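Local coordinates for protein betaine aldehyde dehydrogenase (Staphylococcus aureus subsp. aureus COL, PDB 4QTO) that probably oxidises betaine aldehyde to glycine betaine with NAD as the electron acceptor, as an enzyme of the aldehyde dehydrogenase family, at residues C404-R409 with I432-D437; G316-V321 with I410-V415; R74-A79 with G241-G246. All blocks are in the same frame, centred on the assembly; numbering follows the deposited sequence. Where two conformers were deposited one is given.

How the contacts relate
Following the chain, contact 3 comes first: it closes a loop of 161 residues by bringing helix 69-85 against helix 237-246 beside the Rossmann-like sheet. Both later contacts open after contact 3 has closed; contact 2 spans 88 residues and contact 1 spans 22, and they cross because segment 404-409 falls inside the loop of contact 2 while segment 432-437 lies beyond it. Their centres are 8 Å apart, and Gln412 and Arg318 of contact 2 reach backbone oxygens and the threonine hydroxyl of contact 1. Together they tie strand 318-322, the loop after strand 399-402, helix 409-412 and helix 428-436. Contact 3 lies about 40 Å from contact 1, centre to centre.

Contact 1 of 3, residues C404-R409 with I432-D437; sequences CDTSMR and IQLAND
Thr406 OG1 is gripped by two groups: it gives a hydrogen bond of 2.7 Å to Asp437 OD2 and takes part in another with Arg318 NH2. The carboxylate oxygen is approached from above its plane, with the hydroxyl 48° out of it, and the two side chains cross at about a right angle. Asp437 reaches this place because its CG is anti to the backbone N (chi1 -173°). The carbon side of the threonine is used as well: Thr406 CB lies 4.0 Å from Leu434 CD2, and Thr406 CG2 is 4.1 Å from the same methyl, so a small apolar patch flanks the polar bond.

The loop that presents Thr406 is itself braced. Residues 405-408 form a type I turn, closed by the bond from Met408 N to Asp405 O, and Asp405 OD1 accepts the backbone N of Ser407 at 2.8 Å, as an Asx turn. At this partly exposed site the threonine hydroxyl links a carboxylate to a guanidinium. The arginine would be expected to polarise the hydroxyl, probably strengthening its bond to the aspartate.

Contact 2 of 3, residues G316-V321 with I410-V415; sequences GSRILV and IVQEEV
Arg318 and Val411 have the nearest CA atoms of the two segments, 6.9 Å apart. The first stands at the start of strand 318-322 and the second in the short helix 409-412, which gives way at Glu413 to non-helical backbone. A single short helical turn presents Val411 and Gln412 to Arg318.

The contact rests on a methyl lying over a flat cation. Arg318 leaves the strand with CG anti to the backbone N (chi1 -173°) and runs out extended to NE; the two side chains cross at about a right angle, which brings the guanidinium against Val411. Val411 CG1 sits 3.3 Å above the plane of that group, offset toward its rim. It is 3.5 Å from Arg318 NE and also 3.5 Å from Arg318 CZ, with Arg318 NH2 only slightly farther away, so a single methyl lies over part of one face, on the side of NE and NH2.

The methyl lies above the plane and so leaves the N-H groups, which point outward in it, to their polar partners. NE makes a salt bridge to Glu423, NH2 bonds to Thr406 OG1 and NH1 to Asp437 O. Gln412, whose folded side chain brings NE2 to within 4.3 Å of Arg318 NH1, bonds that same carbonyl as well as Thr406 O. Arginine and glutamine therefore share an acceptor, and the buried charge of Arg318 is probably balanced at least in part by Glu423.

Strand 318-322 belongs to the seven-strand mixed sheet, consistent with the catalytic domain of the aldehyde dehydrogenase family, and follows the modified Cys313 by a few residues. It runs between the parallel strands 285-288 and 419-425, with helix 409-412 packed against it; Val411 also touches Glu423 and Cys404, while Ile410 leans on helix 358-373.

Contact 3 of 3, residues R74-A79 with G241-G246; sequences RAILAA and GDVMSG
Helix 237-246, the connection from strand 230-232 to strand 252-256 in the Rossmann-like part of the fold, is met by helix 69-85 through Ile76, Val243 and Met244. Ile76 does most of the reaching. Its CG1 is anti to the carbonyl carbon and the chain runs on extended (chi2 166°), so that CD1 at its end arrives against the backbone of the other helix. There Ile76 CD1 lies 3.8 Å from Val243 O, 3.9 Å from Val243 CG1 and 4.2 Å from Met244 CA. The two branched side chains cross obliquely, and the valine turns CG1 to this meeting with that methyl anti to its backbone N (chi1 169°). The contact is apolar on both sides apart from the carbonyl oxygen.

The second helix is kinked at residues 242 and 243, whose N atoms make no bond to the turn before. Beyond the kink Ser245 N and Ser245 OG both bond to Gly241 O, each at 3.0 Å, and come to it from opposite faces of the carbonyl plane; the hydroxyl thus folds back on its own helix and is also bonded by Asn268. Asp242 OD1 meets the same asparagine and His264, both of helix 259-269.

Ile76 and Ala75 rest on Val202 of strand 200-204, while the partly exposed Val243 packs on Lys69, Ala72 and Glu73 of helix 69-85. The setting is that of a Rossmann-like alpha/beta layer, where a helix connecting parallel strands lies along the sheet, here with helix 69-85 from earlier in the chain packed beside it.

Contact 1 of 3, residues C404-R409 with I432-D437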
ATOM      1  N   CYS A 404      28.752  26.208  25.924  0.50 23.45           N
ATOM      2  CA  CYS A 404      28.591  24.803  26.307  0.50 23.79           C
ATOM      3  C   CYS A 404      29.039  23.862  25.178  0.50 22.29           C
ATOM      4  O   CYS A 404      29.376  24.312  24.071  0.50 23.12           O
ATOM      5  CB  CYS A 404      27.218  24.462  26.957  0.50 24.06           C
ATOM      6  SG  CYS A 404      25.645  25.218  26.530  0.50 20.27           S
ATOM      7  N   ASP A 405      29.182  22.580  25.501  1.00 20.63           N
ATOM      8  CA  ASP A 405      29.628  21.614  24.536  1.00 20.42           C
ATOM      9  C   ASP A 405      28.981  20.285  24.794  1.00 18.10           C
ATOM     10  O   ASP A 405      28.402  20.040  25.839  1.00 15.89           O
ATOM     11  CB  ASP A 405      31.140  21.505  24.513  1.00 22.91           C
ATOM     12  CG  ASP A 405      31.681  20.835  25.714  1.00 27.27           C
ATOM     13  OD1 ASP A 405      31.693  19.588  25.739  1.00 33.21           O
ATOM     14  OD2 ASP A 405      32.222  21.549  26.595  1.00 34.75           O
ATOM     15  N   THR A 406      29.074  19.437  23.793  1.00 18.86           N
ATOM     16  CA  THR A 406      28.388  18.157  23.788  1.00 17.39           C
ATOM     17  C   THR A 406      28.719  17.222  24.955  1.00 19.13           C
ATOM     18  O   THR A 406      27.910  16.350  25.296  1.00 19.37           O
ATOM     19  CB  THR A 406      28.602  17.466  22.426  1.00 17.88           C
ATOM     20  OG1 THR A 406      27.635  16.434  22.246  1.00 18.40           O
ATOM     21  CG2 THR A 406      30.017  16.918  22.286  1.00 20.40           C
ATOM     22  N   SER A 407      29.857  17.431  25.618  1.00 19.35           N
ATOM     23  CA  SER A 407      30.205  16.583  26.755  1.00 21.35           C
ATOM     24  C   SER A 407      29.399  16.895  28.014  1.00 22.58           C
ATOM     25  O   SER A 407      29.377  16.097  28.962  1.00 23.37           O
ATOM     26  CB  SER A 407      31.699  16.755  27.106  1.00 24.88           C
ATOM     27  OG  SER A 407      31.961  18.023  27.683  1.00 25.49           O
ATOM     28  N   MET A 408      28.742  18.047  28.042  1.00 19.98           N
ATOM     29  CA  MET A 408      28.027  18.482  29.243  1.00 19.05           C
ATOM     30  C   MET A 408      26.674  17.858  29.499  1.00 20.89           C
ATOM     31  O   MET A 408      25.911  17.616  28.570  1.00 18.71           O
ATOM     32  CB  MET A 408      27.827  19.992  29.187  1.00 19.55           C
ATOM     33  CG  MET A 408      29.103  20.799  29.169  1.00 20.62           C
ATOM     34  SD  MET A 408      28.727  22.553  29.012  1.00 21.94           S
ATOM     35  CE  MET A 408      30.397  23.225  29.193  1.00 24.75           C
ATOM     36  N   ARG A 409      26.349  17.649  30.775  1.00 21.79           N
ATOM     37  CA  ARG A 409      25.022  17.151  31.128  1.00 21.09           C
ATOM     38  C   ARG A 409      23.884  18.068  30.666  1.00 18.65           C
ATOM     39  O   ARG A 409      22.820  17.588  30.262  1.00 18.70           O
ATOM     40  CB  ARG A 409      24.893  16.967  32.650  1.00 22.85           C
ATOM     41  CG  ARG A 409      25.764  15.880  33.242  1.00 24.71           C
ATOM     42  CD  ARG A 409      25.447  15.711  34.732  1.00 24.95           C
ATOM     43  NE  ARG A 409      24.044  15.382  34.941  1.00 24.06           N
ATOM     44  CZ  ARG A 409      23.364  15.534  36.070  1.00 25.28           C
ATOM     45  NH1 ARG A 409      23.938  16.036  37.160  1.00 29.89           N
ATOM     46  NH2 ARG A 409      22.080  15.212  36.098  1.00 26.24           N
ATOM     47  N   ILE A 432      25.789  17.748  11.696  1.00 12.17           N
ATOM     48  CA  ILE A 432      25.193  16.419  11.740  1.00 12.57           C
ATOM     49  C   ILE A 432      25.765  15.572  12.899  1.00 13.62           C
ATOM     50  O   ILE A 432      25.008  14.922  13.642  1.00 13.29           O
ATOM     51  CB  ILE A 432      25.408  15.687  10.396  1.00 12.40           C
ATOM     52  CG1 ILE A 432      24.612  16.402   9.285  1.00 12.59           C
ATOM     53  CG2 ILE A 432      25.024  14.230  10.541  1.00 13.40           C
ATOM     54  CD1 ILE A 432      25.093  16.030   7.898  1.00 13.12           C
ATOM     55  N   GLN A 433      27.090  15.583  13.048  0.50 14.27           N
ATOM     56  CA  GLN A 433      27.744  14.803  14.111  0.50 16.37           C
ATOM     57  C   GLN A 433      27.265  15.231  15.498  0.50 14.37           C
ATOM     58  O   GLN A 433      26.931  14.395  16.333  0.50 14.95           O
ATOM     59  CB  GLN A 433      29.256  14.915  14.011  0.50 20.62           C
ATOM     60  CG  GLN A 433      29.852  14.200  12.818  0.50 24.91           C
ATOM     61  CD  GLN A 433      31.345  14.416  12.675  0.50 33.05           C
ATOM     62  OE1 GLN A 433      31.999  14.987  13.559  0.50 36.16           O
ATOM     63  NE2 GLN A 433      31.897  13.958  11.549  0.50 34.14           N
ATOM     64  N   LEU A 434      27.205  16.539  15.738  1.00 13.25           N
ATOM     65  CA  LEU A 434      26.738  17.055  17.025  1.00 12.96           C
ATOM     66  C   LEU A 434      25.265  16.759  17.253  1.00 13.03           C
ATOM     67  O   LEU A 434      24.859  16.304  18.315  1.00 13.11           O
ATOM     68  CB  LEU A 434      26.977  18.561  17.121  1.00 13.29           C
ATOM     69  CG  LEU A 434      28.434  18.967  17.268  1.00 16.61           C
ATOM     70  CD1 LEU A 434      28.532  20.478  17.186  1.00 18.00           C
ATOM     71  CD2 LEU A 434      28.983  18.470  18.602  1.00 19.34           C
ATOM     72  N   ALA A 435      24.439  16.983  16.237  1.00 11.74           N
ATOM     73  CA  ALA A 435      23.010  16.751  16.370  1.00 11.88           C
ATOM     74  C   ALA A 435      22.691  15.298  16.720  1.00 12.29           C
ATOM     75  O   ALA A 435      21.774  15.054  17.521  1.00 14.79           O
ATOM     76  CB  ALA A 435      22.283  17.171  15.102  1.00 12.10           C
ATOM     77  N   ASN A 436      23.464  14.369  16.141  1.00 11.95           N
ATOM     78  CA  ASN A 436      23.273  12.949  16.377  1.00 12.38           C
ATOM     79  C   ASN A 436      23.963  12.443  17.646  1.00 13.47           C
ATOM     80  O   ASN A 436      23.741  11.283  18.047  1.00 14.79           O
ATOM     81  CB  ASN A 436      23.736  12.135  15.170  1.00 12.49           C
ATOM     82  CG  ASN A 436      22.745  12.174  14.028  1.00 11.45           C
ATOM     83  OD1 ASN A 436      21.533  12.350  14.237  1.00 12.61           O
ATOM     84  ND2 ASN A 436      23.240  11.940  12.834  1.00 12.18           N
ATOM     85  N   ASP A 437      24.717  13.325  18.303  1.00 14.38           N
ATOM     86  CA  ASP A 437      25.440  12.946  19.523  1.00 14.54           C
ATOM     87  C   ASP A 437      24.572  13.172  20.764  1.00 14.77           C
ATOM     88  O   ASP A 437      24.769  14.145  21.526  1.00 15.15           O
ATOM     89  CB  ASP A 437      26.732  13.749  19.654  1.00 15.78           C
ATOM     90  CG  ASP A 437      27.594  13.280  20.819  1.00 18.22           C
ATOM     91  OD1 ASP A 437      27.414  12.133  21.249  1.00 18.39           O
ATOM     92  OD2 ASP A 437      28.471  14.063  21.306  1.00 18.98           O
TER

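Contact 2 of 3, residues G316-V321 with I410-V415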
ATOM      1  N   GLY A 316      12.791  22.607  20.932  1.00 12.01           N
ATOM      2  CA  GLY A 316      14.084  22.824  20.329  1.00 11.58           C
ATOM      3  C   GLY A 316      15.031  23.318  21.379  1.00 11.20           C
ATOM      4  O   GLY A 316      15.467  24.482  21.343  1.00 12.65           O
ATOM      5  N   SER A 317      15.388  22.433  22.307  1.00 10.69           N
ATOM      6  CA  SER A 317      16.253  22.863  23.381  1.00 12.32           C
ATOM      7  C   SER A 317      17.732  22.918  23.035  1.00 12.40           C
ATOM      8  O   SER A 317      18.496  23.538  23.788  1.00 13.38           O
ATOM      9  CB  SER A 317      16.109  21.923  24.576  1.00 14.70           C
ATOM     10  OG  SER A 317      16.611  20.643  24.284  1.00 16.11           O
ATOM     11  N   ARG A 318      18.145  22.273  21.940  1.00 10.85           N
ATOM     12  CA  ARG A 318      19.543  22.201  21.581  1.00 11.55           C
ATOM     13  C   ARG A 318      19.799  22.971  20.291  1.00 11.72           C
ATOM     14  O   ARG A 318      19.657  22.429  19.192  1.00 10.94           O
ATOM     15  CB  ARG A 318      20.016  20.767  21.456  1.00 11.96           C
ATOM     16  CG  ARG A 318      21.507  20.651  21.259  1.00 12.23           C
ATOM     17  CD  ARG A 318      21.969  19.223  21.101  1.00 13.41           C
ATOM     18  NE  ARG A 318      23.424  19.188  21.057  1.00 13.83           N
ATOM     19  CZ  ARG A 318      24.129  18.062  21.055  1.00 15.31           C
ATOM     20  NH1 ARG A 318      23.508  16.895  21.053  1.00 14.26           N
ATOM     21  NH2 ARG A 318      25.458  18.103  21.058  1.00 16.65           N
ATOM     22  N   ILE A 319      20.189  24.232  20.433  1.00 10.69           N
ATOM     23  CA  ILE A 319      20.425  25.049  19.237  1.00 10.08           C
ATOM     24  C   ILE A 319      21.860  24.830  18.785  1.00 10.94           C
ATOM     25  O   ILE A 319      22.810  24.888  19.589  1.00 10.90           O
ATOM     26  CB  ILE A 319      20.151  26.527  19.470  1.00 10.82           C
ATOM     27  CG1 ILE A 319      18.674  26.749  19.846  1.00 11.38           C
ATOM     28  CG2 ILE A 319      20.559  27.331  18.233  1.00 11.81           C
ATOM     29  CD1 ILE A 319      18.349  28.091  20.415  1.00 12.64           C
ATOM     30  N   LEU A 320      22.025  24.528  17.506  1.00 10.36           N
ATOM     31  CA  LEU A 320      23.324  24.321  16.865  1.00 10.60           C
ATOM     32  C   LEU A 320      23.405  25.383  15.785  1.00 10.50           C
ATOM     33  O   LEU A 320      22.632  25.363  14.830  1.00 10.65           O
ATOM     34  CB  LEU A 320      23.445  22.935  16.264  1.00 11.75           C
ATOM     35  CG  LEU A 320      23.482  21.798  17.251  1.00 14.70           C
ATOM     36  CD1 LEU A 320      23.225  20.442  16.653  1.00 15.77           C
ATOM     37  CD2 LEU A 320      24.827  21.808  17.912  1.00 19.43           C
ATOM     38  N   VAL A 321      24.316  26.350  15.947  1.00 10.01           N
ATOM     39  CA  VAL A 321      24.383  27.500  15.028  1.00  9.95           C
ATOM     40  C   VAL A 321      25.773  27.585  14.406  1.00  9.97           C
ATOM     41  O   VAL A 321      26.809  27.350  15.062  1.00 10.23           O
ATOM     42  CB  VAL A 321      23.989  28.821  15.744  1.00 10.24           C
ATOM     43  CG1 VAL A 321      24.911  29.128  16.903  1.00 11.64           C
ATOM     44  CG2 VAL A 321      23.959  29.983  14.757  1.00 10.99           C
ATOM     45  N   ILE A 410      24.109  19.382  30.719  0.50 15.88           N
ATOM     46  CA  ILE A 410      23.061  20.341  30.339  0.50 14.53           C
ATOM     47  C   ILE A 410      22.725  20.201  28.855  0.50 15.35           C
ATOM     48  O   ILE A 410      21.612  20.516  28.462  0.50 14.82           O
ATOM     49  CB  ILE A 410      23.423  21.795  30.737  0.50 14.20           C
ATOM     50  CG1 ILE A 410      22.227  22.768  30.608  0.50 12.83           C
ATOM     51  CG2 ILE A 410      24.621  22.319  29.947  0.50 13.79           C
ATOM     52  CD1 ILE A 410      21.118  22.577  31.607  0.50 12.61           C
ATOM     53  N   VAL A 411      23.680  19.736  28.057  1.00 16.75           N
ATOM     54  CA  VAL A 411      23.459  19.546  26.618  1.00 17.14           C
ATOM     55  C   VAL A 411      22.878  18.168  26.378  1.00 18.45           C
ATOM     56  O   VAL A 411      21.975  18.023  25.552  1.00 21.02           O
ATOM     57  CB  VAL A 411      24.757  19.740  25.802  1.00 17.09           C
ATOM     58  CG1 VAL A 411      24.545  19.311  24.350  1.00 16.61           C
ATOM     59  CG2 VAL A 411      25.196  21.189  25.881  1.00 18.19           C
ATOM     60  N   GLN A 412      23.353  17.149  27.097  1.00 18.23           N
ATOM     61  CA  GLN A 412      22.894  15.785  26.863  1.00 21.19           C
ATOM     62  C   GLN A 412      21.534  15.426  27.449  1.00 23.35           C
ATOM     63  O   GLN A 412      20.794  14.646  26.850  1.00 24.96           O
ATOM     64  CB  GLN A 412      23.926  14.804  27.379  1.00 20.04           C
ATOM     65  CG  GLN A 412      25.216  14.791  26.579  1.00 20.17           C
ATOM     66  CD  GLN A 412      25.015  14.275  25.167  1.00 20.15           C
ATOM     67  OE1 GLN A 412      24.322  13.266  24.970  1.00 18.51           O
ATOM     68  NE2 GLN A 412      25.640  14.921  24.188  1.00 19.66           N
ATOM     69  N   GLU A 413      21.175  16.030  28.572  1.00 19.35           N
ATOM     70  CA  GLU A 413      19.949  15.691  29.268  1.00 17.97           C
ATOM     71  C   GLU A 413      18.755  16.608  29.000  1.00 17.84           C
ATOM     72  O   GLU A 413      18.895  17.824  28.849  1.00 20.70           O
ATOM     73  CB  GLU A 413      20.243  15.614  30.776  1.00 18.40           C
ATOM     74  CG  GLU A 413      21.350  14.618  31.080  1.00 18.74           C
ATOM     75  CD  GLU A 413      21.728  14.551  32.551  1.00 21.96           C
ATOM     76  OE1 GLU A 413      20.955  15.024  33.412  1.00 24.49           O
ATOM     77  OE2 GLU A 413      22.804  14.010  32.833  1.00 22.96           O
ATOM     78  N   GLU A 414      17.577  16.010  28.960  1.00 17.56           N
ATOM     79  CA  GLU A 414      16.328  16.754  28.697  1.00 18.77           C
ATOM     80  C   GLU A 414      15.858  17.465  29.965  1.00 18.99           C
ATOM     81  O   GLU A 414      15.464  16.827  30.940  1.00 22.68           O
ATOM     82  CB  GLU A 414      15.222  15.809  28.204  1.00 19.49           C
ATOM     83  CG  GLU A 414      13.873  16.481  27.857  1.00 21.24           C
ATOM     84  CD  GLU A 414      12.713  15.496  27.601  1.00 19.38           C
ATOM     85  OE1 GLU A 414      12.454  14.653  28.488  1.00 22.41           O
ATOM     86  OE2 GLU A 414      12.010  15.650  26.572  1.00 21.87           O
ATOM     87  N   VAL A 415      15.861  18.781  29.921  1.00 17.21           N
ATOM     88  CA  VAL A 415      15.420  19.605  31.057  1.00 19.22           C
ATOM     89  C   VAL A 415      13.898  19.765  31.048  1.00 19.65           C
ATOM     90  O   VAL A 415      13.255  19.837  32.115  1.00 19.79           O
ATOM     91  CB  VAL A 415      16.127  20.985  30.974  1.00 19.29           C
ATOM     92  CG1 VAL A 415      15.661  21.927  32.046  1.00 21.76           C
ATOM     93  CG2 VAL A 415      17.659  20.818  31.040  1.00 20.07           C
TER

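Contact 3 of 3, residues R74-A79 with G241-G246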
ATOM      1  N   ARG A  74      -9.830  -4.177  37.819  1.00 13.44           N
ATOM      2  CA  ARG A  74     -11.234  -4.335  37.438  1.00 14.52           C
ATOM      3  C   ARG A  74     -11.516  -3.732  36.041  1.00 12.49           C
ATOM      4  O   ARG A  74     -12.251  -4.324  35.228  1.00 12.74           O
ATOM      5  CB  ARG A  74     -12.184  -3.723  38.498  1.00 16.37           C
ATOM      6  CG  ARG A  74     -13.620  -4.152  38.288  1.00 20.80           C
ATOM      7  CD  ARG A  74     -14.521  -3.812  39.474  1.00 23.24           C
ATOM      8  NE  ARG A  74     -14.806  -2.392  39.630  1.00 25.41           N
ATOM      9  CZ  ARG A  74     -15.747  -1.721  38.967  1.00 23.86           C
ATOM     10  NH1 ARG A  74     -16.493  -2.311  38.038  1.00 27.99           N
ATOM     11  NH2 ARG A  74     -15.919  -0.445  39.229  1.00 30.09           N
ATOM     12  N   ALA A  75     -10.904  -2.597  35.757  1.00 12.39           N
ATOM     13  CA  ALA A  75     -11.040  -1.959  34.441  1.00 11.44           C
ATOM     14  C   ALA A  75     -10.445  -2.815  33.328  1.00 10.91           C
ATOM     15  O   ALA A  75     -11.044  -3.002  32.265  1.00 11.20           O
ATOM     16  CB  ALA A  75     -10.370  -0.614  34.429  1.00 11.39           C
ATOM     17  N   ILE A  76      -9.266  -3.381  33.585  1.00 10.15           N
ATOM     18  CA  ILE A  76      -8.632  -4.245  32.576  1.00 10.81           C
ATOM     19  C   ILE A  76      -9.491  -5.503  32.310  1.00 11.47           C
ATOM     20  O   ILE A  76      -9.690  -5.925  31.151  1.00 11.01           O
ATOM     21  CB  ILE A  76      -7.201  -4.612  33.015  1.00 11.24           C
ATOM     22  CG1 ILE A  76      -6.321  -3.362  32.909  1.00 12.81           C
ATOM     23  CG2 ILE A  76      -6.644  -5.750  32.158  1.00 12.21           C
ATOM     24  CD1 ILE A  76      -5.005  -3.507  33.623  1.00 13.65           C
ATOM     25  N   LEU A  77     -10.016  -6.100  33.371  1.00 11.53           N
ATOM     26  CA  LEU A  77     -10.858  -7.278  33.203  1.00 13.31           C
ATOM     27  C   LEU A  77     -12.151  -6.936  32.463  1.00 12.27           C
ATOM     28  O   LEU A  77     -12.639  -7.737  31.677  1.00 12.95           O
ATOM     29  CB  LEU A  77     -11.140  -7.952  34.535  1.00 13.78           C
ATOM     30  CG  LEU A  77      -9.902  -8.575  35.192  1.00 16.04           C
ATOM     31  CD1 LEU A  77     -10.267  -9.124  36.567  1.00 17.82           C
ATOM     32  CD2 LEU A  77      -9.285  -9.654  34.338  1.00 17.58           C
ATOM     33  N   ALA A  78     -12.680  -5.748  32.694  1.00 12.15           N
ATOM     34  CA  ALA A  78     -13.886  -5.298  31.973  1.00 12.33           C
ATOM     35  C   ALA A  78     -13.596  -5.064  30.506  1.00 12.04           C
ATOM     36  O   ALA A  78     -14.407  -5.410  29.645  1.00 11.86           O
ATOM     37  CB  ALA A  78     -14.447  -4.041  32.596  1.00 12.91           C
ATOM     38  N   ALA A  79     -12.430  -4.482  30.220  1.00 11.34           N
ATOM     39  CA  ALA A  79     -11.992  -4.267  28.834  1.00 10.92           C
ATOM     40  C   ALA A  79     -11.876  -5.611  28.116  1.00 10.77           C
ATOM     41  O   ALA A  79     -12.270  -5.775  26.947  1.00 11.29           O
ATOM     42  CB  ALA A  79     -10.681  -3.506  28.830  1.00 11.04           C
ATOM     43  N   GLY A 241       0.336   1.997  38.068  1.00 17.11           N
ATOM     44  CA  GLY A 241       1.105   1.853  36.830  1.00 17.38           C
ATOM     45  C   GLY A 241       1.593   0.448  36.598  1.00 17.60           C
ATOM     46  O   GLY A 241       1.579  -0.037  35.444  1.00 16.38           O
ATOM     47  N   ASP A 242       2.002  -0.229  37.671  1.00 16.66           N
ATOM     48  CA  ASP A 242       2.457  -1.600  37.543  1.00 18.65           C
ATOM     49  C   ASP A 242       1.369  -2.535  37.048  1.00 16.23           C
ATOM     50  O   ASP A 242       1.638  -3.447  36.250  1.00 16.24           O
ATOM     51  CB  ASP A 242       3.064  -2.119  38.841  1.00 21.18           C
ATOM     52  CG  ASP A 242       4.454  -1.549  39.110  1.00 27.08           C
ATOM     53  OD1 ASP A 242       5.068  -0.926  38.202  1.00 24.74           O
ATOM     54  OD2 ASP A 242       4.929  -1.743  40.242  1.00 31.68           O
ATOM     55  N   VAL A 243       0.124  -2.364  37.529  1.00 14.89           N
ATOM     56  CA  VAL A 243      -0.965  -3.197  37.016  1.00 15.58           C
ATOM     57  C   VAL A 243      -1.251  -2.896  35.550  1.00 14.72           C
ATOM     58  O   VAL A 243      -1.439  -3.806  34.745  1.00 13.63           O
ATOM     59  CB  VAL A 243      -2.268  -2.999  37.862  1.00 18.79           C
ATOM     60  CG1 VAL A 243      -3.493  -3.628  37.212  1.00 20.97           C
ATOM     61  CG2 VAL A 243      -2.067  -3.558  39.250  1.00 21.56           C
ATOM     62  N   MET A 244      -1.239  -1.623  35.183  0.50 12.25           N
ATOM     63  CA  MET A 244      -1.520  -1.253  33.801  0.50 11.39           C
ATOM     64  C   MET A 244      -0.478  -1.742  32.812  0.50 12.02           C
ATOM     65  O   MET A 244      -0.812  -2.046  31.666  0.50 12.37           O
ATOM     66  CB  MET A 244      -1.716   0.247  33.672  0.50 10.19           C
ATOM     67  CG  MET A 244      -2.966   0.689  34.417  0.50  9.34           C
ATOM     68  SD  MET A 244      -3.310   2.447  34.199  0.50  8.19           S
ATOM     69  CE  MET A 244      -3.780   2.422  32.445  0.50  8.48           C
ATOM     70  N   SER A 245       0.769  -1.861  33.255  1.00 12.86           N
ATOM     71  CA  SER A 245       1.816  -2.330  32.345  1.00 13.33           C
ATOM     72  C   SER A 245       2.111  -3.816  32.480  1.00 15.15           C
ATOM     73  O   SER A 245       2.677  -4.411  31.558  1.00 20.20           O
ATOM     74  CB  SER A 245       3.104  -1.556  32.546  1.00 14.48           C
ATOM     75  OG  SER A 245       3.530  -1.622  33.895  1.00 14.44           O
ATOM     76  N   GLY A 246       1.737  -4.423  33.591  1.00 13.41           N
ATOM     77  CA  GLY A 246       2.109  -5.803  33.870  1.00 14.46           C
ATOM     78  C   GLY A 246       1.025  -6.851  33.911  1.00 14.87           C
ATOM     79  O   GLY A 246       1.309  -7.999  34.248  1.00 17.95           O
TER